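Local coordinates for type ii site-specific deoxyribonuclease (Klebsiella pneumoniae, PDB 6EKR), which probably acts as a type II site-specific deoxyribonuclease, a restriction endonuclease of the PD-(D/E)xK class that cuts DNA at a defined sequence, at residues M1-A11 / A24-L35; N52-T60 / P68-T76. The protein carries 2 engineered substitutions. All coordinates share one frame; numbering follows the deposited sequence.

Interaction 1: M1-A11 / A24-L35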
loop_
_atom_site.group_PDB
_atom_site.type_symbol
_atom_site.label_atom_id
_atom_site.label_comp_id
_atom_site.label_asym_id
_atom_site.label_seq_id
_atom_site.Cartn_x
_atom_site.Cartn_y
_atom_site.Cartn_z
HETATM N N MSE A 1 -11.132 6.488 -29.196
HETATM C CA MSE A 1 -10.115 5.476 -28.804
HETATM C C MSE A 1 -8.932 6.165 -28.146
HETATM O O MSE A 1 -8.552 5.836 -27.016
HETATM C CB MSE A 1 -9.667 4.664 -30.025
HETATM C CG MSE A 1 -10.610 3.513 -30.372
HETATM SE SE MSE A 1 -10.561 2.923 -32.246
HETATM C CE MSE A 1 -11.826 1.423 -32.159
ATOM N N ASP A 2 -8.360 7.122 -28.878
ATOM C CA ASP A 2 -7.294 8.015 -28.392
ATOM C C ASP A 2 -7.918 9.393 -28.179
ATOM O O ASP A 2 -7.330 10.295 -27.587
ATOM C CB ASP A 2 -6.170 8.083 -29.432
ATOM C CG ASP A 2 -5.039 9.003 -29.018
ATOM O OD1 ASP A 2 -4.561 8.891 -27.858
ATOM O OD2 ASP A 2 -4.631 9.832 -29.867
ATOM N N ILE A 3 -9.137 9.512 -28.692
ATOM C CA ILE A 3 -9.985 10.672 -28.545
ATOM C C ILE A 3 -10.531 10.710 -27.129
ATOM O O ILE A 3 -10.854 11.783 -26.615
ATOM C CB ILE A 3 -11.181 10.588 -29.529
ATOM C CG1 ILE A 3 -10.697 10.377 -30.975
ATOM C CG2 ILE A 3 -12.068 11.827 -29.429
ATOM C CD1 ILE A 3 -10.329 8.937 -31.342
ATOM N N LEU A 4 -10.629 9.538 -26.503
ATOM C CA LEU A 4 -11.164 9.435 -25.151
ATOM C C LEU A 4 -10.237 10.077 -24.115
ATOM O O LEU A 4 -10.705 10.844 -23.269
ATOM C CB LEU A 4 -11.488 7.980 -24.797
ATOM C CG LEU A 4 -12.089 7.708 -23.414
ATOM C CD1 LEU A 4 -13.542 8.166 -23.313
ATOM C CD2 LEU A 4 -11.952 6.245 -23.087
ATOM N N LYS A 5 -8.938 9.771 -24.200
ATOM C CA LYS A 5 -7.915 10.363 -23.330
ATOM C C LYS A 5 -7.901 11.890 -23.434
ATOM O O LYS A 5 -7.995 12.596 -22.426
ATOM C CB LYS A 5 -6.523 9.814 -23.661
ATOM C CG LYS A 5 -5.501 10.008 -22.533
ATOM C CD LYS A 5 -4.076 10.225 -23.062
ATOM C CE LYS A 5 -3.152 10.799 -21.965
ATOM N NZ LYS A 5 -1.885 11.402 -22.491
ATOM N N GLU A 6 -7.789 12.385 -24.663
ATOM C CA GLU A 6 -7.841 13.806 -24.932
ATOM C C GLU A 6 -9.064 14.389 -24.226
ATOM O O GLU A 6 -8.959 15.394 -23.519
ATOM C CB GLU A 6 -7.877 14.051 -26.446
ATOM C CG GLU A 6 -8.113 15.503 -26.883
ATOM C CD GLU A 6 -8.755 15.620 -28.285
ATOM O OE1 GLU A 6 -9.546 14.718 -28.683
ATOM O OE2 GLU A 6 -8.470 16.626 -28.989
ATOM N N LYS A 7 -10.210 13.730 -24.387
ATOM C CA LYS A 7 -11.461 14.202 -23.791
ATOM C C LYS A 7 -11.468 14.197 -22.263
ATOM O O LYS A 7 -12.013 15.118 -21.654
ATOM C CB LYS A 7 -12.650 13.434 -24.346
ATOM C CG LYS A 7 -13.176 14.017 -25.632
ATOM C CD LYS A 7 -14.307 13.181 -26.167
ATOM C CE LYS A 7 -14.749 13.662 -27.529
ATOM N NZ LYS A 7 -15.867 12.817 -28.045
ATOM N N ILE A 8 -10.866 13.177 -21.655
ATOM C CA ILE A 8 -10.708 13.153 -20.206
ATOM C C ILE A 8 -9.793 14.288 -19.745
ATOM O O ILE A 8 -10.125 15.018 -18.797
ATOM C CB ILE A 8 -10.189 11.789 -19.683
ATOM C CG1 ILE A 8 -11.231 10.705 -19.933
ATOM C CG2 ILE A 8 -9.932 11.846 -18.178
ATOM C CD1 ILE A 8 -10.681 9.319 -19.962
ATOM N N ASP A 9 -8.657 14.436 -20.434
ATOM C CA ASP A 9 -7.654 15.458 -20.109
ATOM C C ASP A 9 -8.262 16.847 -20.073
ATOM O O ASP A 9 -7.903 17.661 -19.225
ATOM C CB ASP A 9 -6.482 15.420 -21.093
ATOM C CG ASP A 9 -5.514 14.256 -20.826
ATOM O OD1 ASP A 9 -5.660 13.554 -19.791
ATOM O OD2 ASP A 9 -4.600 14.046 -21.662
ATOM N N VAL A 10 -9.191 17.101 -20.989
ATOM C CA VAL A 10 -9.936 18.353 -21.008
ATOM C C VAL A 10 -10.721 18.535 -19.705
ATOM O O VAL A 10 -10.681 19.612 -19.103
ATOM C CB VAL A 10 -10.870 18.443 -22.234
ATOM C CG1 VAL A 10 -11.807 19.635 -22.122
ATOM C CG2 VAL A 10 -10.060 18.512 -23.518
ATOM N N ALA A 11 -11.414 17.482 -19.267
ATOM C CA ALA A 11 -12.266 17.571 -18.085
ATOM C C ALA A 11 -11.426 17.573 -16.821
ATOM O O ALA A 11 -11.777 18.216 -15.823
ATOM C CB ALA A 11 -13.242 16.431 -18.054
ATOM N N ALA A 24 -17.652 18.981 -19.710
ATOM C CA ALA A 24 -16.550 18.249 -20.355
ATOM C C ALA A 24 -16.455 16.818 -19.883
ATOM O O ALA A 24 -15.890 15.964 -20.570
ATOM C CB ALA A 24 -15.234 18.949 -20.116
ATOM N N THR A 25 -16.991 16.575 -18.687
ATOM C CA THR A 25 -16.999 15.245 -18.080
ATOM C C THR A 25 -18.188 14.421 -18.586
ATOM O O THR A 25 -18.078 13.210 -18.754
ATOM C CB THR A 25 -16.880 15.285 -16.504
ATOM O OG1 THR A 25 -16.813 13.956 -15.982
ATOM C CG2 THR A 25 -18.057 15.926 -15.869
ATOM N N LEU A 26 -19.308 15.076 -18.865
ATOM C CA LEU A 26 -20.427 14.387 -19.511
ATOM C C LEU A 26 -20.050 13.941 -20.919
ATOM O O LEU A 26 -20.415 12.855 -21.355
ATOM C CB LEU A 26 -21.683 15.254 -19.521
ATOM C CG LEU A 26 -22.189 15.661 -18.130
ATOM C CD1 LEU A 26 -23.471 16.491 -18.223
ATOM C CD2 LEU A 26 -22.388 14.458 -17.222
ATOM N N GLN A 27 -19.276 14.779 -21.599
ATOM C CA GLN A 27 -18.735 14.490 -22.923
ATOM C C GLN A 27 -17.825 13.250 -22.946
ATOM O O GLN A 27 -17.715 12.571 -23.965
ATOM C CB GLN A 27 -17.962 15.706 -23.428
ATOM C CG GLN A 27 -18.028 15.916 -24.922
ATOM C CD GLN A 27 -19.192 16.797 -25.320
ATOM O OE1 GLN A 27 -19.232 17.979 -24.976
ATOM N NE2 GLN A 27 -20.148 16.226 -26.056
ATOM N N VAL A 28 -17.172 12.962 -21.825
ATOM C CA VAL A 28 -16.367 11.751 -21.698
ATOM C C VAL A 28 -17.271 10.527 -21.592
ATOM O O VAL A 28 -16.994 9.479 -22.194
ATOM C CB VAL A 28 -15.414 11.812 -20.490
ATOM C CG1 VAL A 28 -14.753 10.460 -20.249
ATOM C CG2 VAL A 28 -14.369 12.870 -20.709
ATOM N N ILE A 29 -18.357 10.668 -20.837
ATOM C CA ILE A 29 -19.326 9.584 -20.713
ATOM C C ILE A 29 -19.962 9.293 -22.065
ATOM O O ILE A 29 -19.953 8.144 -22.520
ATOM C CB ILE A 29 -20.397 9.857 -19.647
ATOM C CG1 ILE A 29 -19.735 10.122 -18.293
ATOM C CG2 ILE A 29 -21.287 8.643 -19.519
ATOM C CD1 ILE A 29 -20.569 10.923 -17.327
ATOM N N GLU A 30 -20.473 10.333 -22.717
ATOM C CA GLU A 30 -21.065 10.188 -24.036
ATOM C C GLU A 30 -20.172 9.350 -24.936
ATOM O O GLU A 30 -20.626 8.401 -25.559
ATOM C CB GLU A 30 -21.316 11.558 -24.660
ATOM C CG GLU A 30 -21.778 11.511 -26.108
ATOM C CD GLU A 30 -22.479 12.781 -26.543
ATOM O OE1 GLU A 30 -23.001 13.508 -25.671
ATOM O OE2 GLU A 30 -22.514 13.046 -27.763
ATOM N N HIS A 31 -18.890 9.686 -24.954
ATOM C CA HIS A 31 -17.943 9.110 -25.909
ATOM C C HIS A 31 -17.482 7.707 -25.555
ATOM O O HIS A 31 -17.236 6.896 -26.446
ATOM C CB HIS A 31 -16.732 10.035 -26.084
ATOM C CG HIS A 31 -15.719 9.537 -27.073
ATOM N ND1 HIS A 31 -15.759 9.867 -28.413
ATOM C CD2 HIS A 31 -14.636 8.738 -26.915
ATOM C CE1 HIS A 31 -14.743 9.295 -29.035
ATOM N NE2 HIS A 31 -14.051 8.598 -28.150
ATOM N N ALA A 32 -17.345 7.421 -24.265
ATOM C CA ALA A 32 -16.948 6.083 -23.838
ATOM C C ALA A 32 -18.068 5.090 -24.130
ATOM O O ALA A 32 -17.807 3.964 -24.581
ATOM C CB ALA A 32 -16.592 6.072 -22.364
HETATM N N MSE A 33 -19.307 5.530 -23.882
HETATM C CA MSE A 33 -20.507 4.738 -24.158
HETATM C C MSE A 33 -20.656 4.391 -25.643
HETATM O O MSE A 33 -20.889 3.235 -25.992
HETATM C CB MSE A 33 -21.761 5.456 -23.657
HETATM C CG MSE A 33 -21.941 5.436 -22.145
HETATM SE SE MSE A 33 -22.240 3.638 -21.424
HETATM C CE MSE A 33 -24.071 3.377 -22.050
ATOM N N LEU A 34 -20.502 5.386 -26.512
ATOM C CA LEU A 34 -20.597 5.162 -27.946
ATOM C C LEU A 34 -19.423 4.353 -28.484
ATOM O O LEU A 34 -19.555 3.667 -29.497
ATOM C CB LEU A 34 -20.741 6.483 -28.708
ATOM C CG LEU A 34 -21.982 7.338 -28.421
ATOM C CD1 LEU A 34 -21.947 8.620 -29.213
ATOM C CD2 LEU A 34 -23.269 6.589 -28.695
ATOM N N LEU A 35 -18.281 4.425 -27.812
ATOM C CA LEU A 35 -17.116 3.649 -28.224
ATOM C C LEU A 35 -17.363 2.158 -28.059
ATOM O O LEU A 35 -17.176 1.390 -29.005
ATOM C CB LEU A 35 -15.867 4.061 -27.432
ATOM C CG LEU A 35 -14.726 4.806 -28.132
ATOM C CD1 LEU A 35 -13.692 5.236 -27.108
ATOM C CD2 LEU A 35 -14.081 3.926 -29.184
#
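From Ala11 against Ala24 at one end to Met1 beside Leu35 at the other, helices 3-11 and 24-35 run nearly antiparallel as a helical hairpin, their axes 8.4 Å apart and their directions 160° apart. The backbones come closest where the side chains are smallest. There the alanines meet methyl to methyl, Ala11 CB lying 3.8 Å from Ala24 CB, and Val10 CG1 flanks the same methyl of Ala24. In the middle Val28 divides its two branches: CG1 meets Ile8 CG1 at 3.5 Å, while CG2 lies by the carbonyl oxygen of Lys7. Leu4 is a knob among Val28, His31, Ala32 and Leu35; with its CG opposite the backbone N (chi1 -179°), it brings CD1 to 3.8 Å from Ala32 CB.

His31, partly exposed, sets its imidazole against the first turns of helix 3-11, with Leu4 CD1 at the ring edge, near the plane, and Ile3 CG2 approaching obliquely, 3.7 Å from CE1. The extended chain of Lys7 crosses the histidine at about a right angle and brings NZ to 3.0 Å from His31 ND1. Farther along, selenomethionine Met1 sets CG 3.7 Å from Leu35 CD2, and its backbone N lies at the edge of the His31 ring, in the ring plane.

The hairpin lies on other helices: Leu4 touches Cys121 and Phe122 of helix 101-125, Ile8 touches Phe122, Thr25 and Val28 pack on Phe136 of helix 132-148, and Ile29 turns to Phe81 of helix 78-91.

Interaction 2: N52-T60 / P68-T76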
loop_
_atom_site.group_PDB
_atom_site.type_symbol
_atom_site.label_atom_id
_atom_site.label_comp_id
_atom_site.label_asym_id
_atom_site.label_seq_id
_atom_site.Cartn_x
_atom_site.Cartn_y
_atom_site.Cartn_z
ATOM N N ASN A 52 -24.266 -17.004 -2.640
ATOM C CA ASN A 52 -25.026 -16.948 -3.883
ATOM C C ASN A 52 -24.106 -16.967 -5.098
ATOM O O ASN A 52 -22.875 -17.029 -4.965
ATOM C CB ASN A 52 -25.919 -15.712 -3.913
ATOM C CG ASN A 52 -26.969 -15.730 -2.824
ATOM O OD1 ASN A 52 -28.010 -16.373 -2.962
ATOM N ND2 ASN A 52 -26.705 -15.015 -1.735
ATOM N N THR A 53 -24.719 -16.945 -6.275
ATOM C CA THR A 53 -24.002 -16.824 -7.539
ATOM C C THR A 53 -24.181 -15.393 -8.029
ATOM O O THR A 53 -25.265 -14.821 -7.906
ATOM C CB THR A 53 -24.546 -17.817 -8.609
ATOM O OG1 THR A 53 -24.297 -19.172 -8.198
ATOM C CG2 THR A 53 -23.904 -17.570 -9.979
ATOM N N GLN A 54 -23.104 -14.805 -8.542
ATOM C CA GLN A 54 -23.196 -13.509 -9.209
ATOM C C GLN A 54 -22.521 -13.571 -10.563
ATOM O O GLN A 54 -21.303 -13.762 -10.658
ATOM C CB GLN A 54 -22.616 -12.377 -8.360
ATOM C CG GLN A 54 -22.767 -11.022 -9.000
ATOM C CD GLN A 54 -24.214 -10.647 -9.216
ATOM O OE1 GLN A 54 -24.870 -10.099 -8.326
ATOM N NE2 GLN A 54 -24.721 -10.924 -10.414
ATOM N N GLU A 55 -23.327 -13.424 -11.607
ATOM C CA GLU A 55 -22.823 -13.467 -12.973
ATOM C C GLU A 55 -22.220 -12.136 -13.394
ATOM O O GLU A 55 -22.769 -11.069 -13.101
ATOM C CB GLU A 55 -23.929 -13.875 -13.941
ATOM C CG GLU A 55 -24.282 -15.353 -13.877
ATOM C CD GLU A 55 -25.309 -15.765 -14.917
ATOM O OE1 GLU A 55 -25.911 -14.879 -15.575
ATOM O OE2 GLU A 55 -25.518 -16.988 -15.071
ATOM N N TYR A 56 -21.088 -12.212 -14.083
ATOM C CA TYR A 56 -20.431 -11.022 -14.605
ATOM C C TYR A 56 -20.248 -11.104 -16.108
ATOM O O TYR A 56 -19.957 -12.170 -16.644
ATOM C CB TYR A 56 -19.072 -10.830 -13.936
ATOM C CG TYR A 56 -19.138 -10.360 -12.501
ATOM C CD1 TYR A 56 -19.212 -9.000 -12.201
ATOM C CD2 TYR A 56 -19.119 -11.272 -11.439
ATOM C CE1 TYR A 56 -19.263 -8.560 -10.886
ATOM C CE2 TYR A 56 -19.174 -10.833 -10.118
ATOM C CZ TYR A 56 -19.248 -9.477 -9.857
ATOM O OH TYR A 56 -19.304 -9.022 -8.569
ATOM N N HIS A 57 -20.419 -9.970 -16.778
ATOM C CA HIS A 57 -20.143 -9.854 -18.209
ATOM C C HIS A 57 -18.827 -9.129 -18.482
ATOM O O HIS A 57 -18.250 -8.507 -17.595
ATOM C CB HIS A 57 -21.282 -9.120 -18.912
ATOM C CG HIS A 57 -22.466 -9.987 -19.219
ATOM N ND1 HIS A 57 -23.248 -10.558 -18.236
ATOM C CD2 HIS A 57 -23.013 -10.358 -20.398
ATOM C CE1 HIS A 57 -24.220 -11.253 -18.800
ATOM N NE2 HIS A 57 -24.097 -11.150 -20.110
ATOM N N SER A 58 -18.356 -9.212 -19.718
ATOM C CA SER A 58 -17.171 -8.480 -20.140
ATOM C C SER A 58 -17.360 -7.897 -21.535
ATOM O O SER A 58 -18.098 -8.460 -22.338
ATOM C CB SER A 58 -15.972 -9.410 -20.135
ATOM O OG SER A 58 -15.070 -9.053 -21.155
ATOM N N PHE A 59 -16.711 -6.768 -21.811
ATOM C CA PHE A 59 -16.630 -6.238 -23.167
ATOM C C PHE A 59 -15.388 -6.823 -23.816
ATOM O O PHE A 59 -14.379 -7.044 -23.148
ATOM C CB PHE A 59 -16.537 -4.714 -23.175
ATOM C CG PHE A 59 -17.778 -4.010 -22.678
ATOM C CD1 PHE A 59 -18.815 -3.697 -23.543
ATOM C CD2 PHE A 59 -17.897 -3.633 -21.347
ATOM C CE1 PHE A 59 -19.952 -3.038 -23.081
ATOM C CE2 PHE A 59 -19.036 -2.979 -20.881
ATOM C CZ PHE A 59 -20.055 -2.681 -21.745
ATOM N N THR A 60 -15.463 -7.085 -25.115
ATOM C CA THR A 60 -14.340 -7.663 -25.853
ATOM C C THR A 60 -13.955 -6.815 -27.055
ATOM O O THR A 60 -14.788 -6.088 -27.605
ATOM C CB THR A 60 -14.658 -9.080 -26.351
ATOM O OG1 THR A 60 -15.950 -9.088 -26.968
ATOM C CG2 THR A 60 -14.642 -10.070 -25.203
ATOM N N PRO A 68 -14.471 -7.442 -15.355
ATOM C CA PRO A 68 -15.826 -7.986 -15.297
ATOM C C PRO A 68 -16.868 -6.926 -14.937
ATOM O O PRO A 68 -16.610 -6.046 -14.111
ATOM C CB PRO A 68 -15.726 -9.056 -14.207
ATOM C CG PRO A 68 -14.613 -8.599 -13.334
ATOM C CD PRO A 68 -13.625 -7.962 -14.265
ATOM N N VAL A 69 -18.036 -7.033 -15.562
ATOM C CA VAL A 69 -19.098 -6.038 -15.459
ATOM C C VAL A 69 -20.413 -6.707 -15.065
ATOM O O VAL A 69 -20.879 -7.630 -15.736
ATOM C CB VAL A 69 -19.259 -5.265 -16.803
ATOM C CG1 VAL A 69 -20.671 -4.744 -16.996
ATOM C CG2 VAL A 69 -18.274 -4.122 -16.880
ATOM N N ARG A 70 -20.999 -6.243 -13.966
ATOM C CA ARG A 70 -22.325 -6.692 -13.580
ATOM C C ARG A 70 -23.349 -6.189 -14.584
ATOM O O ARG A 70 -23.733 -5.019 -14.562
ATOM C CB ARG A 70 -22.685 -6.250 -12.158
ATOM C CG ARG A 70 -22.298 -7.258 -11.097
ATOM C CD ARG A 70 -22.773 -6.838 -9.729
ATOM N NE ARG A 70 -24.221 -6.949 -9.603
ATOM C CZ ARG A 70 -24.921 -6.546 -8.548
ATOM N NH1 ARG A 70 -24.320 -5.987 -7.501
ATOM N NH2 ARG A 70 -26.234 -6.699 -8.546
ATOM N N ASP A 71 -23.768 -7.095 -15.465
ATOM C CA ASP A 71 -24.731 -6.817 -16.528
ATOM C C ASP A 71 -26.056 -6.295 -15.995
ATOM O O ASP A 71 -26.713 -5.458 -16.623
ATOM C CB ASP A 71 -24.997 -8.084 -17.319
ATOM C CG ASP A 71 -25.946 -7.853 -18.464
ATOM O OD1 ASP A 71 -25.459 -7.797 -19.608
ATOM O OD2 ASP A 71 -27.170 -7.707 -18.228
ATOM N N ASP A 72 -26.442 -6.809 -14.834
ATOM C CA ASP A 72 -27.646 -6.371 -14.166
ATOM C C ASP A 72 -27.528 -4.937 -13.645
ATOM O O ASP A 72 -28.498 -4.389 -13.133
ATOM C CB ASP A 72 -27.948 -7.319 -13.011
ATOM C CG ASP A 72 -27.122 -7.018 -11.788
ATOM O OD1 ASP A 72 -25.968 -7.493 -11.687
ATOM O OD2 ASP A 72 -27.642 -6.298 -10.918
ATOM N N LEU A 73 -26.341 -4.344 -13.775
ATOM C CA LEU A 73 -26.041 -3.028 -13.202
ATOM C C LEU A 73 -25.647 -2.008 -14.285
ATOM O O LEU A 73 -26.037 -0.838 -14.232
ATOM C CB LEU A 73 -24.927 -3.177 -12.158
ATOM C CG LEU A 73 -25.041 -2.483 -10.793
ATOM C CD1 LEU A 73 -26.354 -2.802 -10.069
ATOM C CD2 LEU A 73 -23.841 -2.838 -9.910
ATOM N N PHE A 74 -24.887 -2.471 -15.272
ATOM C CA PHE A 74 -24.445 -1.653 -16.399
ATOM C C PHE A 74 -25.604 -1.460 -17.360
ATOM O O PHE A 74 -26.256 -2.431 -17.734
ATOM C CB PHE A 74 -23.322 -2.395 -17.126
ATOM C CG PHE A 74 -22.439 -1.520 -17.975
ATOM C CD1 PHE A 74 -21.150 -1.187 -17.543
ATOM C CD2 PHE A 74 -22.866 -1.060 -19.219
ATOM C CE1 PHE A 74 -20.318 -0.397 -18.330
ATOM C CE2 PHE A 74 -22.043 -0.268 -20.011
ATOM C CZ PHE A 74 -20.772 0.060 -19.569
ATOM N N ILE A 75 -25.863 -0.226 -17.778
ATOM C CA ILE A 75 -26.921 0.027 -18.760
ATOM C C ILE A 75 -26.351 -0.023 -20.179
ATOM O O ILE A 75 -25.767 0.942 -20.662
ATOM C CB ILE A 75 -27.669 1.360 -18.475
ATOM C CG1 ILE A 75 -28.310 1.322 -17.081
ATOM C CG2 ILE A 75 -28.731 1.629 -19.536
ATOM C CD1 ILE A 75 -28.690 2.688 -16.506
ATOM N N THR A 76 -26.520 -1.155 -20.847
ATOM C CA THR A 76 -25.951 -1.343 -22.190
ATOM C C THR A 76 -26.796 -0.782 -23.353
ATOM O O THR A 76 -26.546 -1.121 -24.517
ATOM C CB THR A 76 -25.618 -2.827 -22.473
ATOM O OG1 THR A 76 -26.740 -3.641 -22.126
ATOM C CG2 THR A 76 -24.410 -3.269 -21.672
#
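His57 and Val69 form a single antiparallel bridge, a hydrogen-bonded pair that fastens an irregular loop to the middle strand of a three-stranded antiparallel sheet. His57 N gives to Val69 O at 2.6 Å, tilted 27° from the carbonyl plane; the return bond from Val69 N to His57 O lies in that plane of its own acceptor. Pro68 CA adds a CA-H...O contact to the same oxygen of His57.

Side chains extend the contact both ways along the strand. Toward residue 60, Phe59 turns its edge to the face of Phe74 in a tilted edge-to-face pair, centroids 5.1 Å apart and planes at 61°, and Val69 CG2 lies near Phe59 CE2. On the other side of the bridge, the Tyr56 ring has Pro68 CB and Arg70 CG coming up obliquely, and Gln54, bent at its second torsion, puts OE1 over one face of the Arg70 guanidinium. Leu73 CD2 lies over the opposite face, toward its rim. Asp71 sets OD1 over one face of the His57 imidazole, 3.5 Å above its centre, its carboxylate plane inclined 44° to the ring.

A second shell sets these groups in place. Asp72 receives Arg70 side-on: NE reaches OD1 at 2.8 Å on its syn lone pair, and NH2 reaches OD2, which should fix the rotation of the guanidinium. Tyr42 of strand 41-49 gives Asp71 OD1 a hydrogen-bonding hydroxyl, while Asp267 and His243 hold Tyr56 OH. Within the loop one atom, Arg70 O, accepts from both Leu73 N and Phe74 N.

Overall arrangement
Followed from the N terminus, the two contacts come in series, neither enclosing nor crossing the other. Interaction 1 closes the short connection between the first two helices. The chain then makes strand 41-49 and turns into the strand of interaction 2, which closes the excursion through strand 64-65 before helix 78-91 begins. Although their centres lie about 22 Å apart, they touch: the selenium of Met33, on the second helix, packs 4.2 Å from Phe74 CE2 in the loop. Helix 101-125 underlies both contacts, meeting Phe59 and Val69 of interaction 2 as well as the first helix, and thereby ties the N-terminal hairpin to the three-stranded sheet.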